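Long-range contacts in enoyl-CoA hydratase/isomerase (Shewanella pealeana, PDB 4KPK), which probably acts on acyl-CoA thioesters as an isomerase or hydratase of the crotonase family: residues L38-C43 with E65-E70; Q51-R56 with L88-G93; Q73-F78 with S128-F133; K94-G99 with L140-A145; S156-A161 with I214-N219. All coordinates share one frame; numbering follows the deposited sequence.

In the fold
Four of the five contacts follow the order of one mixed sheet. Interaction 1 lies at the edge strand 41-46, interaction 2 pairs strands 49-54 and 86-91, interaction 4 continues from strand 137-141, and interaction 5 joins strand 158-161 to the other edge strand, 217-218. Successive contacts in this row have centres about 10 to 13 Å apart, while interactions 1 and 5 are about 23 Å apart. Interaction 3 packs helix 65-80 on helix 113-132 beside the sheet and shares the former with interaction 1. Along the chain interaction 2 alternates with 1 and 3, and 3 with 4, so contacts 1 to 4 interlock; interaction 5 adds the last strand of the crotonase-like sheet.

Interaction 1 of 5, residues L38-C43 with E65-E70; sequences LHYLSC and EVMISE. With EDO (1,2-ethanediol), chain B.
Glu-70 reaches from helix 65-80 to the backbone of His-39 and Tyr-40, tying that helix to the turn between helix 30-37 and the edge strand of the crotonase-like sheet. The polar part is a two-pronged grip on consecutive peptide groups. His-39 N gives a nearly straight bond to Glu-70 OE2 (2.8 Å, 175°), on the syn side of the carboxylate and somewhat out of its plane. Tyr-40 N gives one of 2.8 Å to Glu-70 OE1, using the syn lone pair. With CG anti to the carbonyl carbon (chi1 -67°) and the chain extended beyond it, Glu-70 spans the gap, and the paired bonds fix the rotation of its carboxylate. The imidazole of His-39 lies within 11° of the carboxylate plane and turns its CD2 edge to OE2.

The Tyr-40 ring supplies the aromatic contacts: Val-66 CG1 sits over one face as a CH-pi contact, 4.0 Å from the centroid, while the backbone N of Met-67, a selenomethionine, lies at the ring edge. The phenol oxygen is bonded to Asp-64, and Arg-56 makes a cation-pi contact with the same ring.

Apolar packing lines the aliphatic part of Glu-70. Leu-38 and Leu-41 run past this chain in the opposite direction, and Leu-41 CD1 comes to 3.5 Å from Glu-70 CB.

Interaction 2 of 5, residues Q51-R56 with L88-G93; sequences QMVLDR and LLKANG
Met-52, Leu-54 and Lys-90 carry the pairing of two parallel strands, 51-54 and 88-91, whose axes lie 20° apart. Both polar backbone atoms of Met-52 are used here: N donates to Leu-88 O and O accepts from Lys-90 N. Lys-90 O in turn takes Leu-54 N, and Leu-54 O receives Asn-92 N in a short bond of 2.6 Å. Val-53 addresses the other side, where its backbone bonds Ser-42 of strand 41-46.

Two side-chain bonds extend the pattern. Lys-90, bent at chi3 (47°), brings NZ to Gln-51 OE1 at 2.8 Å, slightly tilted from the carbonyl plane. Beyond the strand ends, Asn-92 ND2 donates to Asp-55 OD1 (2.6 Å). Asp-55 OD1 lies in the plane of the Asn-92 amide, while ND2 approaches from above the carboxylate plane; the two planes are 86° apart. Val-53 CG1 packs across the same amide, 3.4 Å from Asn-92 OD1. On the opposite face of the sheet Leu-54 CB and Ala-91 CB touch at 3.7 Å, beside helix 65-80. Strand 49-54, helix 65-80 and strand 86-91 together form a beta-alpha-beta crossover within the core sheet of the crotonase fold.

Interaction 3 of 5, residues Q73-F78 with S128-F133; sequences QVLEHF and SMLDKF
Asp-131, on the same helix as the Met-129 and Leu-130 that receive Leu-75, has its OD1 gripped by two arginines, Arg-187 of its own chain and Arg-195 of the third subunit. Its OD2 takes Lys-132 NZ at 3.2 Å on the anti side, so this carboxylate is engaged within the chain and across the subunit interface, not in the helix-helix face.

On that face, helices 73-78 and 128-132 run at 33° with their axes 10.4 Å apart. Leu-75 is the central residue of the packing. Its CG lies anti to the carbonyl carbon (chi1 -70°), which sends CD1 across to the other helix, 4.0 Å from Leu-130 CB and close to the backbone N of that residue. The methyl end of Met-129, a selenomethionine, bends over Leu-75 as well, although its modelled closeness is doubtful.

Phe-133, just beyond Lys-132, directs its CE1 edge at Leu-75 O, 3.4 Å away and in the ring plane, while CZ reaches Phe-78 CB at 4.0 Å. The Phe-78 ring itself turns elsewhere and has His-77 CD2 over one face. Leu-75, Phe-78 and Phe-133 all touch Leu-87 of strand 86-91, which places the contact against one face of the sheet.

Dispersion and shape therefore hold these helices together, perhaps with a slight electrostatic gain where the aromatic edge meets a carbonyl oxygen, and side-chain polar bonds go to partners outside this face.

Interaction 4 of 5, residues K94-G99 with L140-A145; sequences KNFSAG and LVQGAA
The backbones of Asn-95 to Ser-97 and Gln-142 to Ala-145 run close together, with a single bridge between Ser-97 and Ala-145 where strand 137-141 has given way to loop. Phe-96 N is shared weakly between Gln-142 O and Ala-144 O, and Ala-144 O also accepts Ser-97 N at 3.1 Å (146°), so one carbonyl meets two successive peptide N-H groups, the first only weakly. Gly-143 has a positive phi, and any CB there would collide with Lys-94 O.

Among the side chains, the Phe-96 ring does most of the packing. With CG opposite the backbone N (chi1 -177°), it turns one face to Val-141, whose CG2 stands 4.2 Å from the ring plane, offset toward the rim, while CG1 touches Phe-96 CB at 3.8 Å. Gln-142 OE1 comes in at the ring edge, its amide nearly perpendicular to the ring.

Gln-142 folds back at chi2, laying CG 3.4 Å from Lys-94 O and directing NE2 to Gly-93 O. A leucine in its place would leave Gly-93 O without this donor and is likely to set the turn ahead of Asn-95 freer to move. Ser-97 OG accepts from Gly-99 N at 2.9 Å, an ST turn, and also bonds Asn-61 O.

In crotonase relatives, the loops after these two strands supply the peptide NH groups of the oxyanion hole, and the paired loops here are consistent with that site.

Interaction 5 of 5, residues S156-A161 with I214-N219; sequences SDIAIA and IIHDIN
Ala-159 and Ala-161 meet Ile-215, His-216 and Asp-217 in the compact half of this contact. Ala-159 O takes His-216 N in a short bond (2.7 Å, 164°) and, weakly, Asp-217 N as well. Further along, Ala-161 N donates to Asp-217 O, and Ala-161 O receives Asn-219 N at 3.0 Å, which brings the strands into parallel register. The small Ala-161 side chain leaves Ile-215 room to rest on it. Ile-215 holds CG1 between its backbone N and carbonyl carbon (chi1 68°), and the chain then reaches out so that CD1 meets Ala-161 CB at 3.7 Å. Toward the other face, Ile-160 and Asp-217 lie side by side and point the same way, with Ile-160 CG2 3.9 Å from Asp-217 CB, and Ala-225 and Phe-229 of helix 222-235 cover Ile-160.

The other end is looser and more polar. The His-216 ring turns its CD2 edge toward Ala-159 N (3.1 Å, in plane), while among its partners NE2 has a weak bond to a water at 3.4 Å and another to Arg-192 of the third subunit. That water also lies by Asp-157 O, at a distance too short to be trusted. Asp-157 itself is bound by Lys-245 and by Arg-195 of the third subunit. An alanine in place of His-216 would remove the imidazole and would probably uncover the backbone at Ile-158 and Ala-159 and leave Arg-192 of the third subunit without its weak bond to NE2.

Within this chain strand 217-218 forms the outer edge of the parallel part of the crotonase-like sheet, with its loop turned toward a trimer interface.

Interaction 1 of 5, residues L38-C43 with E65-E70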
# COMPACT_ATOMS: atom_id res chain seq x y z
N LEU A 38 39.12 1.26 -3.21
CA LEU A 38 38.10 0.91 -2.18
C LEU A 38 38.52 -0.27 -1.30
O LEU A 38 38.96 -1.29 -1.81
CB LEU A 38 36.76 0.55 -2.84
CG LEU A 38 36.21 1.68 -3.70
CD1 LEU A 38 34.99 1.31 -4.55
CD2 LEU A 38 35.95 2.89 -2.81
N HIS A 39 38.28 -0.13 0.01
CA HIS A 39 38.70 -1.10 1.02
C HIS A 39 37.70 -2.24 1.12
O HIS A 39 38.10 -3.37 1.29
CB HIS A 39 38.82 -0.43 2.42
CG HIS A 39 39.74 0.78 2.46
ND1 HIS A 39 41.11 0.67 2.53
CD2 HIS A 39 39.47 2.11 2.43
CE1 HIS A 39 41.65 1.88 2.55
NE2 HIS A 39 40.68 2.78 2.48
N TYR A 40 36.41 -1.89 1.06
CA TYR A 40 35.30 -2.75 1.37
C TYR A 40 34.42 -3.14 0.22
O TYR A 40 33.61 -4.11 0.32
CB TYR A 40 34.39 -2.07 2.37
CG TYR A 40 34.97 -1.82 3.73
CD1 TYR A 40 36.17 -2.41 4.17
CD2 TYR A 40 34.28 -1.06 4.62
CE1 TYR A 40 36.65 -2.18 5.45
CE2 TYR A 40 34.74 -0.86 5.89
CZ TYR A 40 35.91 -1.41 6.30
OH TYR A 40 36.28 -1.14 7.59
N LEU A 41 34.59 -2.44 -0.89
CA LEU A 41 33.78 -2.71 -2.08
C LEU A 41 34.68 -3.10 -3.26
O LEU A 41 35.85 -2.74 -3.28
CB LEU A 41 33.00 -1.44 -2.48
CG LEU A 41 32.02 -0.88 -1.46
CD1 LEU A 41 31.44 0.48 -1.90
CD2 LEU A 41 30.93 -1.91 -1.24
N SER A 42 34.09 -3.82 -4.23
CA SER A 42 34.58 -3.89 -5.61
C SER A 42 33.62 -3.18 -6.49
O SER A 42 32.42 -3.05 -6.18
CB SER A 42 34.58 -5.34 -6.18
OG SER A 42 35.38 -6.20 -5.42
N CYS A 43 34.11 -2.81 -7.66
CA CYS A 43 33.22 -2.26 -8.63
C CYS A 43 33.76 -2.55 -9.99
O CYS A 43 34.97 -2.50 -10.19
CB CYS A 43 33.02 -0.74 -8.37
SG CYS A 43 34.50 0.24 -8.32
N GLU A 65 31.27 3.29 8.97
CA GLU A 65 31.38 4.62 8.30
C GLU A 65 32.13 4.57 6.95
O GLU A 65 31.83 5.28 5.97
CB GLU A 65 31.98 5.66 9.28
CG GLU A 65 33.48 5.56 9.54
CD GLU A 65 34.02 4.37 10.39
OE1 GLU A 65 33.34 3.39 10.81
OE2 GLU A 65 35.23 4.41 10.62
N VAL A 66 33.09 3.72 6.89
CA VAL A 66 33.85 3.54 5.70
C VAL A 66 33.00 2.87 4.59
O VAL A 66 32.97 3.38 3.50
CB VAL A 66 35.15 2.72 6.01
CG1 VAL A 66 35.85 2.29 4.72
CG2 VAL A 66 36.09 3.53 6.90
N MSE A 67 32.35 1.73 4.86
CA MSE A 67 31.40 1.10 3.92
C MSE A 67 30.38 2.09 3.41
O MSE A 67 30.14 2.13 2.22
CB MSE A 67 30.61 0.02 4.61
CG MSE A 67 29.54 -0.64 3.75
SE MSE A 67 30.30 -2.34 3.06
CE MSE A 67 30.33 -3.35 4.71
N ILE A 68 29.78 2.84 4.31
CA ILE A 68 28.76 3.85 3.97
C ILE A 68 29.38 4.79 2.94
O ILE A 68 28.83 4.99 1.87
CB ILE A 68 28.27 4.68 5.19
CG1 ILE A 68 27.56 3.82 6.25
CG2 ILE A 68 27.40 5.83 4.79
CD1 ILE A 68 26.65 2.79 5.68
N SER A 69 30.57 5.29 3.25
CA SER A 69 31.17 6.32 2.41
C SER A 69 31.62 5.78 1.07
O SER A 69 31.45 6.41 -0.01
CB SER A 69 32.34 7.01 3.13
OG SER A 69 33.31 7.44 2.20
N GLU A 70 32.18 4.57 1.10
CA GLU A 70 32.57 3.93 -0.14
C GLU A 70 31.36 3.72 -1.06
O GLU A 70 31.44 3.88 -2.26
CB GLU A 70 33.31 2.63 0.17
CG GLU A 70 34.66 2.90 0.83
CD GLU A 70 35.63 1.75 0.76
OE1 GLU A 70 35.23 0.59 0.54
OE2 GLU A 70 36.81 2.02 0.97
C1 EDO B . 38.40 -4.05 -3.23
O1 EDO B . 38.15 -2.66 -3.42
C2 EDO B . 37.76 -4.69 -4.46
O2 EDO B . 38.59 -5.71 -5.00

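Interaction 2 of 5, residues Q51-R56 with L88-G93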
# COMPACT_ATOMS: atom_id res chain seq x y z
N GLN A 51 28.55 -2.85 -11.54
CA GLN A 51 28.31 -3.61 -10.35
C GLN A 51 29.00 -2.98 -9.21
O GLN A 51 30.15 -2.60 -9.35
CB GLN A 51 28.85 -5.06 -10.49
CG GLN A 51 28.35 -5.72 -11.75
CD GLN A 51 28.67 -7.22 -11.77
OE1 GLN A 51 28.79 -7.84 -10.72
NE2 GLN A 51 28.83 -7.77 -12.94
N MSE A 52 28.31 -2.99 -8.07
CA MSE A 52 28.83 -2.58 -6.78
C MSE A 52 28.71 -3.80 -5.91
O MSE A 52 27.60 -4.33 -5.73
CB MSE A 52 28.03 -1.43 -6.15
CG MSE A 52 28.60 -1.01 -4.79
SE MSE A 52 27.50 0.54 -4.20
CE MSE A 52 27.77 2.30 -4.92
N VAL A 53 29.84 -4.22 -5.35
CA VAL A 53 29.94 -5.49 -4.69
C VAL A 53 30.50 -5.34 -3.26
O VAL A 53 31.63 -4.91 -3.08
CB VAL A 53 30.79 -6.50 -5.48
CG1 VAL A 53 30.81 -7.86 -4.76
CG2 VAL A 53 30.27 -6.66 -6.91
N LEU A 54 29.72 -5.83 -2.28
CA LEU A 54 30.12 -5.83 -0.88
C LEU A 54 31.10 -6.96 -0.77
O LEU A 54 30.81 -8.20 -1.10
CB LEU A 54 28.94 -5.98 0.09
CG LEU A 54 28.03 -4.76 0.24
CD1 LEU A 54 27.50 -4.32 -1.11
CD2 LEU A 54 26.86 -5.00 1.20
N ASP A 55 32.29 -6.50 -0.41
CA ASP A 55 33.53 -7.30 -0.50
C ASP A 55 34.30 -7.24 0.80
O ASP A 55 35.50 -7.14 0.84
CB ASP A 55 34.43 -6.81 -1.68
CG ASP A 55 35.56 -7.79 -2.00
OD1 ASP A 55 35.31 -9.04 -1.94
OD2 ASP A 55 36.68 -7.33 -2.29
N ARG A 56 33.57 -7.36 1.89
CA ARG A 56 34.19 -7.46 3.18
C ARG A 56 33.71 -8.74 3.87
O ARG A 56 33.32 -8.70 5.04
CB ARG A 56 33.77 -6.22 3.99
CG ARG A 56 34.64 -5.92 5.17
CD ARG A 56 33.97 -4.85 6.00
NE ARG A 56 34.73 -4.69 7.20
CZ ARG A 56 34.28 -4.19 8.35
NH1 ARG A 56 33.00 -3.78 8.53
NH2 ARG A 56 35.12 -4.14 9.36
N LEU A 88 23.92 -2.94 -10.74
CA LEU A 88 23.65 -4.16 -10.04
C LEU A 88 24.40 -4.11 -8.69
O LEU A 88 25.61 -3.85 -8.64
CB LEU A 88 24.15 -5.32 -10.94
CG LEU A 88 23.55 -6.69 -10.69
CD1 LEU A 88 24.09 -7.75 -11.66
CD2 LEU A 88 23.89 -7.09 -9.28
N LEU A 89 23.68 -4.31 -7.58
CA LEU A 89 24.29 -4.48 -6.25
C LEU A 89 24.26 -5.94 -5.80
O LEU A 89 23.20 -6.58 -5.83
CB LEU A 89 23.58 -3.71 -5.15
CG LEU A 89 23.50 -2.19 -5.14
CD1 LEU A 89 22.63 -1.71 -6.33
CD2 LEU A 89 22.91 -1.74 -3.80
N LYS A 90 25.40 -6.42 -5.31
CA LYS A 90 25.63 -7.84 -4.93
C LYS A 90 26.61 -7.81 -3.78
O LYS A 90 27.17 -6.74 -3.47
CB LYS A 90 26.39 -8.59 -5.98
CG LYS A 90 25.75 -8.76 -7.29
CD LYS A 90 26.80 -8.85 -8.40
CE LYS A 90 27.93 -9.80 -8.10
NZ LYS A 90 28.55 -10.29 -9.38
N ALA A 91 26.93 -8.97 -3.25
CA ALA A 91 27.88 -9.11 -2.13
C ALA A 91 28.60 -10.47 -2.23
O ALA A 91 27.99 -11.45 -2.68
CB ALA A 91 27.13 -9.05 -0.83
N ASN A 92 29.86 -10.52 -1.80
CA ASN A 92 30.61 -11.74 -1.73
C ASN A 92 30.39 -12.39 -0.38
O ASN A 92 30.01 -11.73 0.60
CB ASN A 92 32.11 -11.54 -1.99
CG ASN A 92 32.37 -10.92 -3.35
OD1 ASN A 92 31.65 -11.16 -4.32
ND2 ASN A 92 33.36 -10.05 -3.41
N GLY A 93 30.59 -13.72 -0.37
CA GLY A 93 30.49 -14.54 0.86
C GLY A 93 29.11 -15.08 1.02
O GLY A 93 28.29 -14.96 0.11

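Interaction 3 of 5, residues Q73-F78 with S128-F133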
# COMPACT_ATOMS: atom_id res chain seq x y z
N GLN A 73 30.54 6.94 -2.82
CA GLN A 73 31.48 7.17 -3.89
C GLN A 73 31.19 6.34 -5.15
O GLN A 73 31.29 6.86 -6.27
CB GLN A 73 32.90 6.84 -3.42
CG GLN A 73 33.53 7.83 -2.48
CD GLN A 73 34.89 7.36 -2.03
OE1 GLN A 73 35.77 7.09 -2.86
NE2 GLN A 73 35.08 7.24 -0.72
N VAL A 74 30.89 5.04 -4.98
CA VAL A 74 30.61 4.20 -6.12
C VAL A 74 29.31 4.64 -6.86
O VAL A 74 29.22 4.64 -8.11
CB VAL A 74 30.51 2.74 -5.71
CG1 VAL A 74 30.02 1.88 -6.87
CG2 VAL A 74 31.85 2.23 -5.20
N LEU A 75 28.31 5.01 -6.07
CA LEU A 75 27.09 5.56 -6.63
C LEU A 75 27.37 6.84 -7.41
O LEU A 75 26.90 6.96 -8.54
CB LEU A 75 26.03 5.87 -5.56
CG LEU A 75 25.35 4.70 -4.85
CD1 LEU A 75 24.23 5.22 -3.97
CD2 LEU A 75 24.83 3.69 -5.87
N GLU A 76 28.12 7.78 -6.83
CA GLU A 76 28.39 9.04 -7.56
C GLU A 76 29.21 8.69 -8.80
O GLU A 76 28.93 9.18 -9.87
CB GLU A 76 29.07 10.09 -6.69
CG GLU A 76 29.87 11.12 -7.49
CD GLU A 76 29.09 12.05 -8.46
OE1 GLU A 76 28.11 11.63 -9.16
OE2 GLU A 76 29.50 13.24 -8.56
N HIS A 77 30.17 7.76 -8.68
CA HIS A 77 30.91 7.33 -9.86
C HIS A 77 30.02 6.84 -11.02
O HIS A 77 30.16 7.29 -12.16
CB HIS A 77 31.88 6.27 -9.46
CG HIS A 77 32.64 5.70 -10.60
ND1 HIS A 77 33.62 6.41 -11.26
CD2 HIS A 77 32.59 4.48 -11.19
CE1 HIS A 77 34.13 5.66 -12.22
NE2 HIS A 77 33.50 4.49 -12.21
N PHE A 78 29.06 5.98 -10.75
CA PHE A 78 28.28 5.37 -11.83
C PHE A 78 27.13 6.27 -12.33
O PHE A 78 26.69 6.18 -13.48
CB PHE A 78 27.78 3.97 -11.43
CG PHE A 78 28.86 2.89 -11.48
CD1 PHE A 78 29.62 2.68 -12.63
CD2 PHE A 78 29.09 2.04 -10.38
CE1 PHE A 78 30.60 1.69 -12.68
CE2 PHE A 78 30.05 1.02 -10.45
CZ PHE A 78 30.81 0.85 -11.59
N SER A 128 19.09 7.93 0.07
CA SER A 128 18.45 8.84 -0.86
C SER A 128 19.04 8.78 -2.27
O SER A 128 18.29 8.64 -3.25
CB SER A 128 18.51 10.28 -0.32
OG SER A 128 17.70 11.10 -1.13
N MSE A 129 20.36 8.85 -2.38
CA MSE A 129 21.01 8.75 -3.66
C MSE A 129 20.75 7.42 -4.35
O MSE A 129 20.65 7.38 -5.58
CB MSE A 129 22.54 8.79 -3.61
CG MSE A 129 23.09 10.13 -3.10
SE MSE A 129 25.07 10.14 -3.18
CE MSE A 129 25.36 8.72 -4.49
N LEU A 130 20.70 6.34 -3.61
CA LEU A 130 20.33 5.06 -4.24
C LEU A 130 18.90 5.06 -4.72
O LEU A 130 18.60 4.74 -5.86
CB LEU A 130 20.52 3.91 -3.25
CG LEU A 130 20.14 2.51 -3.80
CD1 LEU A 130 20.90 2.17 -5.08
CD2 LEU A 130 20.35 1.46 -2.73
N ASP A 131 18.00 5.45 -3.84
CA ASP A 131 16.60 5.45 -4.17
C ASP A 131 16.30 6.33 -5.44
O ASP A 131 15.42 5.97 -6.27
CB ASP A 131 15.82 5.92 -2.96
CG ASP A 131 14.36 5.83 -3.16
OD1 ASP A 131 13.99 4.78 -3.69
OD2 ASP A 131 13.59 6.79 -2.82
N LYS A 132 17.07 7.41 -5.59
CA LYS A 132 16.87 8.41 -6.67
C LYS A 132 17.79 8.11 -7.85
O LYS A 132 17.68 8.74 -8.87
CB LYS A 132 17.16 9.85 -6.14
CG LYS A 132 15.98 10.69 -5.69
CD LYS A 132 14.99 9.89 -4.92
CE LYS A 132 14.01 10.73 -4.12
NZ LYS A 132 13.66 9.94 -2.86
N PHE A 133 18.64 7.08 -7.77
CA PHE A 133 19.59 6.79 -8.85
C PHE A 133 18.83 6.73 -10.17
O PHE A 133 17.82 6.04 -10.23
CB PHE A 133 20.28 5.45 -8.59
CG PHE A 133 21.58 5.26 -9.31
CD1 PHE A 133 22.74 5.86 -8.84
CD2 PHE A 133 21.65 4.44 -10.43
CE1 PHE A 133 23.94 5.68 -9.47
CE2 PHE A 133 22.86 4.25 -11.10
CZ PHE A 133 24.01 4.88 -10.64

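Interaction 4 of 5, residues K94-G99 with L140-A145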
# COMPACT_ATOMS: atom_id res chain seq x y z
N LYS A 94 28.84 -15.68 2.17
CA LYS A 94 27.56 -16.34 2.42
C LYS A 94 26.41 -15.39 2.82
O LYS A 94 25.26 -15.78 2.75
CB LYS A 94 27.73 -17.36 3.56
CG LYS A 94 28.90 -18.30 3.37
CD LYS A 94 28.56 -19.39 2.39
CE LYS A 94 27.73 -20.46 3.08
NZ LYS A 94 26.97 -21.28 2.09
N ASN A 95 26.74 -14.16 3.22
CA ASN A 95 25.80 -13.23 3.79
C ASN A 95 25.93 -11.84 3.15
O ASN A 95 27.00 -11.30 3.00
CB ASN A 95 26.01 -13.14 5.31
CG ASN A 95 25.70 -14.45 6.05
OD1 ASN A 95 26.58 -15.03 6.67
ND2 ASN A 95 24.46 -14.93 5.96
N PHE A 96 24.80 -11.25 2.85
CA PHE A 96 24.75 -9.98 2.18
C PHE A 96 25.31 -8.82 3.11
O PHE A 96 26.27 -8.19 2.76
CB PHE A 96 23.32 -9.73 1.67
CG PHE A 96 23.18 -8.44 0.89
CD1 PHE A 96 23.41 -8.43 -0.48
CD2 PHE A 96 22.84 -7.25 1.55
CE1 PHE A 96 23.31 -7.26 -1.22
CE2 PHE A 96 22.74 -6.05 0.83
CZ PHE A 96 22.95 -6.06 -0.57
N SER A 97 24.74 -8.62 4.30
CA SER A 97 25.38 -7.85 5.39
C SER A 97 24.79 -8.39 6.67
O SER A 97 23.57 -8.52 6.78
CB SER A 97 25.08 -6.32 5.28
OG SER A 97 25.61 -5.58 6.42
N ALA A 98 25.62 -8.74 7.64
CA ALA A 98 25.11 -8.99 8.99
C ALA A 98 24.71 -7.65 9.67
O ALA A 98 24.39 -7.65 10.84
CB ALA A 98 26.12 -9.73 9.86
N GLY A 99 24.69 -6.53 8.95
CA GLY A 99 24.15 -5.30 9.51
C GLY A 99 25.33 -4.57 10.08
O GLY A 99 26.39 -4.51 9.46
N LEU A 140 20.81 -8.25 -5.51
CA LEU A 140 20.87 -9.71 -5.36
C LEU A 140 21.31 -10.11 -3.94
O LEU A 140 22.43 -9.87 -3.55
CB LEU A 140 21.86 -10.29 -6.36
CG LEU A 140 21.78 -9.91 -7.84
CD1 LEU A 140 22.83 -10.68 -8.65
CD2 LEU A 140 20.37 -10.18 -8.33
N VAL A 141 20.43 -10.69 -3.17
CA VAL A 141 20.65 -10.84 -1.74
C VAL A 141 20.76 -12.33 -1.35
O VAL A 141 19.81 -13.05 -1.55
CB VAL A 141 19.48 -10.25 -0.92
CG1 VAL A 141 19.72 -10.41 0.57
CG2 VAL A 141 19.23 -8.77 -1.27
N GLN A 142 21.94 -12.77 -0.91
CA GLN A 142 22.19 -14.13 -0.38
C GLN A 142 22.27 -14.05 1.14
O GLN A 142 22.71 -13.01 1.71
CB GLN A 142 23.49 -14.73 -1.00
CG GLN A 142 24.84 -14.37 -0.36
CD GLN A 142 25.31 -12.90 -0.60
OE1 GLN A 142 24.57 -12.04 -1.04
NE2 GLN A 142 26.56 -12.63 -0.25
N GLY A 143 21.78 -15.11 1.82
CA GLY A 143 21.67 -15.13 3.29
C GLY A 143 21.25 -13.86 4.06
O GLY A 143 20.30 -13.17 3.72
N ALA A 144 21.95 -13.57 5.14
CA ALA A 144 21.55 -12.50 6.06
C ALA A 144 21.67 -11.16 5.37
O ALA A 144 22.62 -10.91 4.66
CB ALA A 144 22.39 -12.51 7.32
N ALA A 145 20.64 -10.33 5.56
CA ALA A 145 20.65 -8.93 5.10
C ALA A 145 20.05 -8.08 6.18
O ALA A 145 18.86 -7.78 6.11
CB ALA A 145 19.83 -8.82 3.83

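Interaction 5 of 5, residues S156-A161 with I214-N219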
# COMPACT_ATOMS: atom_id res chain seq x y z
N SER A 156 16.17 -0.27 -3.92
CA SER A 156 16.45 -0.81 -5.25
C SER A 156 15.17 -0.98 -5.99
O SER A 156 14.14 -1.11 -5.39
CB SER A 156 17.17 -2.13 -5.16
OG SER A 156 18.42 -1.94 -4.49
N ASP A 157 15.22 -0.95 -7.32
CA ASP A 157 14.00 -1.09 -8.11
C ASP A 157 13.58 -2.61 -8.18
O ASP A 157 12.37 -2.91 -8.23
CB ASP A 157 14.21 -0.49 -9.49
CG ASP A 157 14.50 1.04 -9.45
OD1 ASP A 157 13.77 1.79 -8.76
OD2 ASP A 157 15.47 1.50 -10.12
N ILE A 158 14.57 -3.49 -8.21
CA ILE A 158 14.38 -4.96 -8.29
C ILE A 158 15.32 -5.60 -7.29
O ILE A 158 16.47 -5.23 -7.22
CB ILE A 158 14.63 -5.56 -9.67
CG1 ILE A 158 13.50 -5.16 -10.66
CG2 ILE A 158 14.58 -7.08 -9.63
CD1 ILE A 158 14.00 -4.41 -11.83
N ALA A 159 14.77 -6.53 -6.49
CA ALA A 159 15.50 -7.32 -5.52
C ALA A 159 15.13 -8.83 -5.63
O ALA A 159 13.93 -9.26 -5.70
CB ALA A 159 15.20 -6.82 -4.12
N ILE A 160 16.19 -9.63 -5.65
CA ILE A 160 16.09 -11.11 -5.74
C ILE A 160 16.92 -11.65 -4.62
O ILE A 160 18.02 -11.14 -4.36
CB ILE A 160 16.67 -11.58 -7.08
CG1 ILE A 160 16.06 -10.74 -8.17
CG2 ILE A 160 16.38 -13.06 -7.32
CD1 ILE A 160 16.74 -10.86 -9.49
N ALA A 161 16.37 -12.56 -3.86
CA ALA A 161 17.10 -13.19 -2.76
C ALA A 161 17.15 -14.74 -2.94
O ALA A 161 16.35 -15.25 -3.70
CB ALA A 161 16.48 -12.85 -1.44
N ILE A 214 9.20 -7.12 -0.14
CA ILE A 214 10.59 -6.70 0.11
C ILE A 214 11.48 -7.20 -1.05
O ILE A 214 12.42 -6.50 -1.51
CB ILE A 214 11.06 -7.20 1.50
CG1 ILE A 214 10.38 -6.43 2.63
CG2 ILE A 214 12.57 -7.15 1.63
CD1 ILE A 214 10.75 -4.95 2.66
N ILE A 215 11.18 -8.43 -1.55
CA ILE A 215 11.87 -8.92 -2.72
C ILE A 215 10.85 -9.20 -3.77
O ILE A 215 9.67 -9.21 -3.47
CB ILE A 215 12.76 -10.09 -2.39
CG1 ILE A 215 11.95 -11.37 -2.00
CG2 ILE A 215 13.77 -9.68 -1.34
CD1 ILE A 215 12.78 -12.43 -1.34
N HIS A 216 11.34 -9.31 -5.01
CA HIS A 216 10.54 -9.60 -6.21
C HIS A 216 10.63 -11.06 -6.65
O HIS A 216 9.73 -11.55 -7.30
CB HIS A 216 10.95 -8.67 -7.36
CG HIS A 216 10.81 -7.22 -7.03
ND1 HIS A 216 9.61 -6.55 -7.11
CD2 HIS A 216 11.70 -6.32 -6.55
CE1 HIS A 216 9.78 -5.29 -6.71
NE2 HIS A 216 11.03 -5.14 -6.33
N ASP A 217 11.69 -11.77 -6.28
CA ASP A 217 11.90 -13.17 -6.78
C ASP A 217 12.78 -13.92 -5.77
O ASP A 217 13.56 -13.29 -5.04
CB ASP A 217 12.61 -13.15 -8.15
CG ASP A 217 12.59 -14.54 -8.89
OD1 ASP A 217 11.56 -15.25 -8.83
OD2 ASP A 217 13.60 -14.92 -9.56
N ILE A 218 12.66 -15.24 -5.74
CA ILE A 218 13.49 -16.09 -4.93
C ILE A 218 14.17 -17.11 -5.86
O ILE A 218 13.50 -17.82 -6.62
CB ILE A 218 12.66 -16.87 -3.90
CG1 ILE A 218 11.92 -15.95 -2.88
CG2 ILE A 218 13.54 -17.87 -3.15
CD1 ILE A 218 11.04 -16.73 -1.89
N ASN A 219 15.49 -17.19 -5.78
CA ASN A 219 16.23 -18.12 -6.60
C ASN A 219 17.59 -18.32 -5.98
O ASN A 219 18.33 -17.34 -5.74
CB ASN A 219 16.38 -17.51 -8.00
CG ASN A 219 16.74 -18.55 -9.08
OD1 ASN A 219 17.31 -19.60 -8.81
ND2 ASN A 219 16.41 -18.21 -10.31
O HOH W 1 10.84 -1.80 -6.69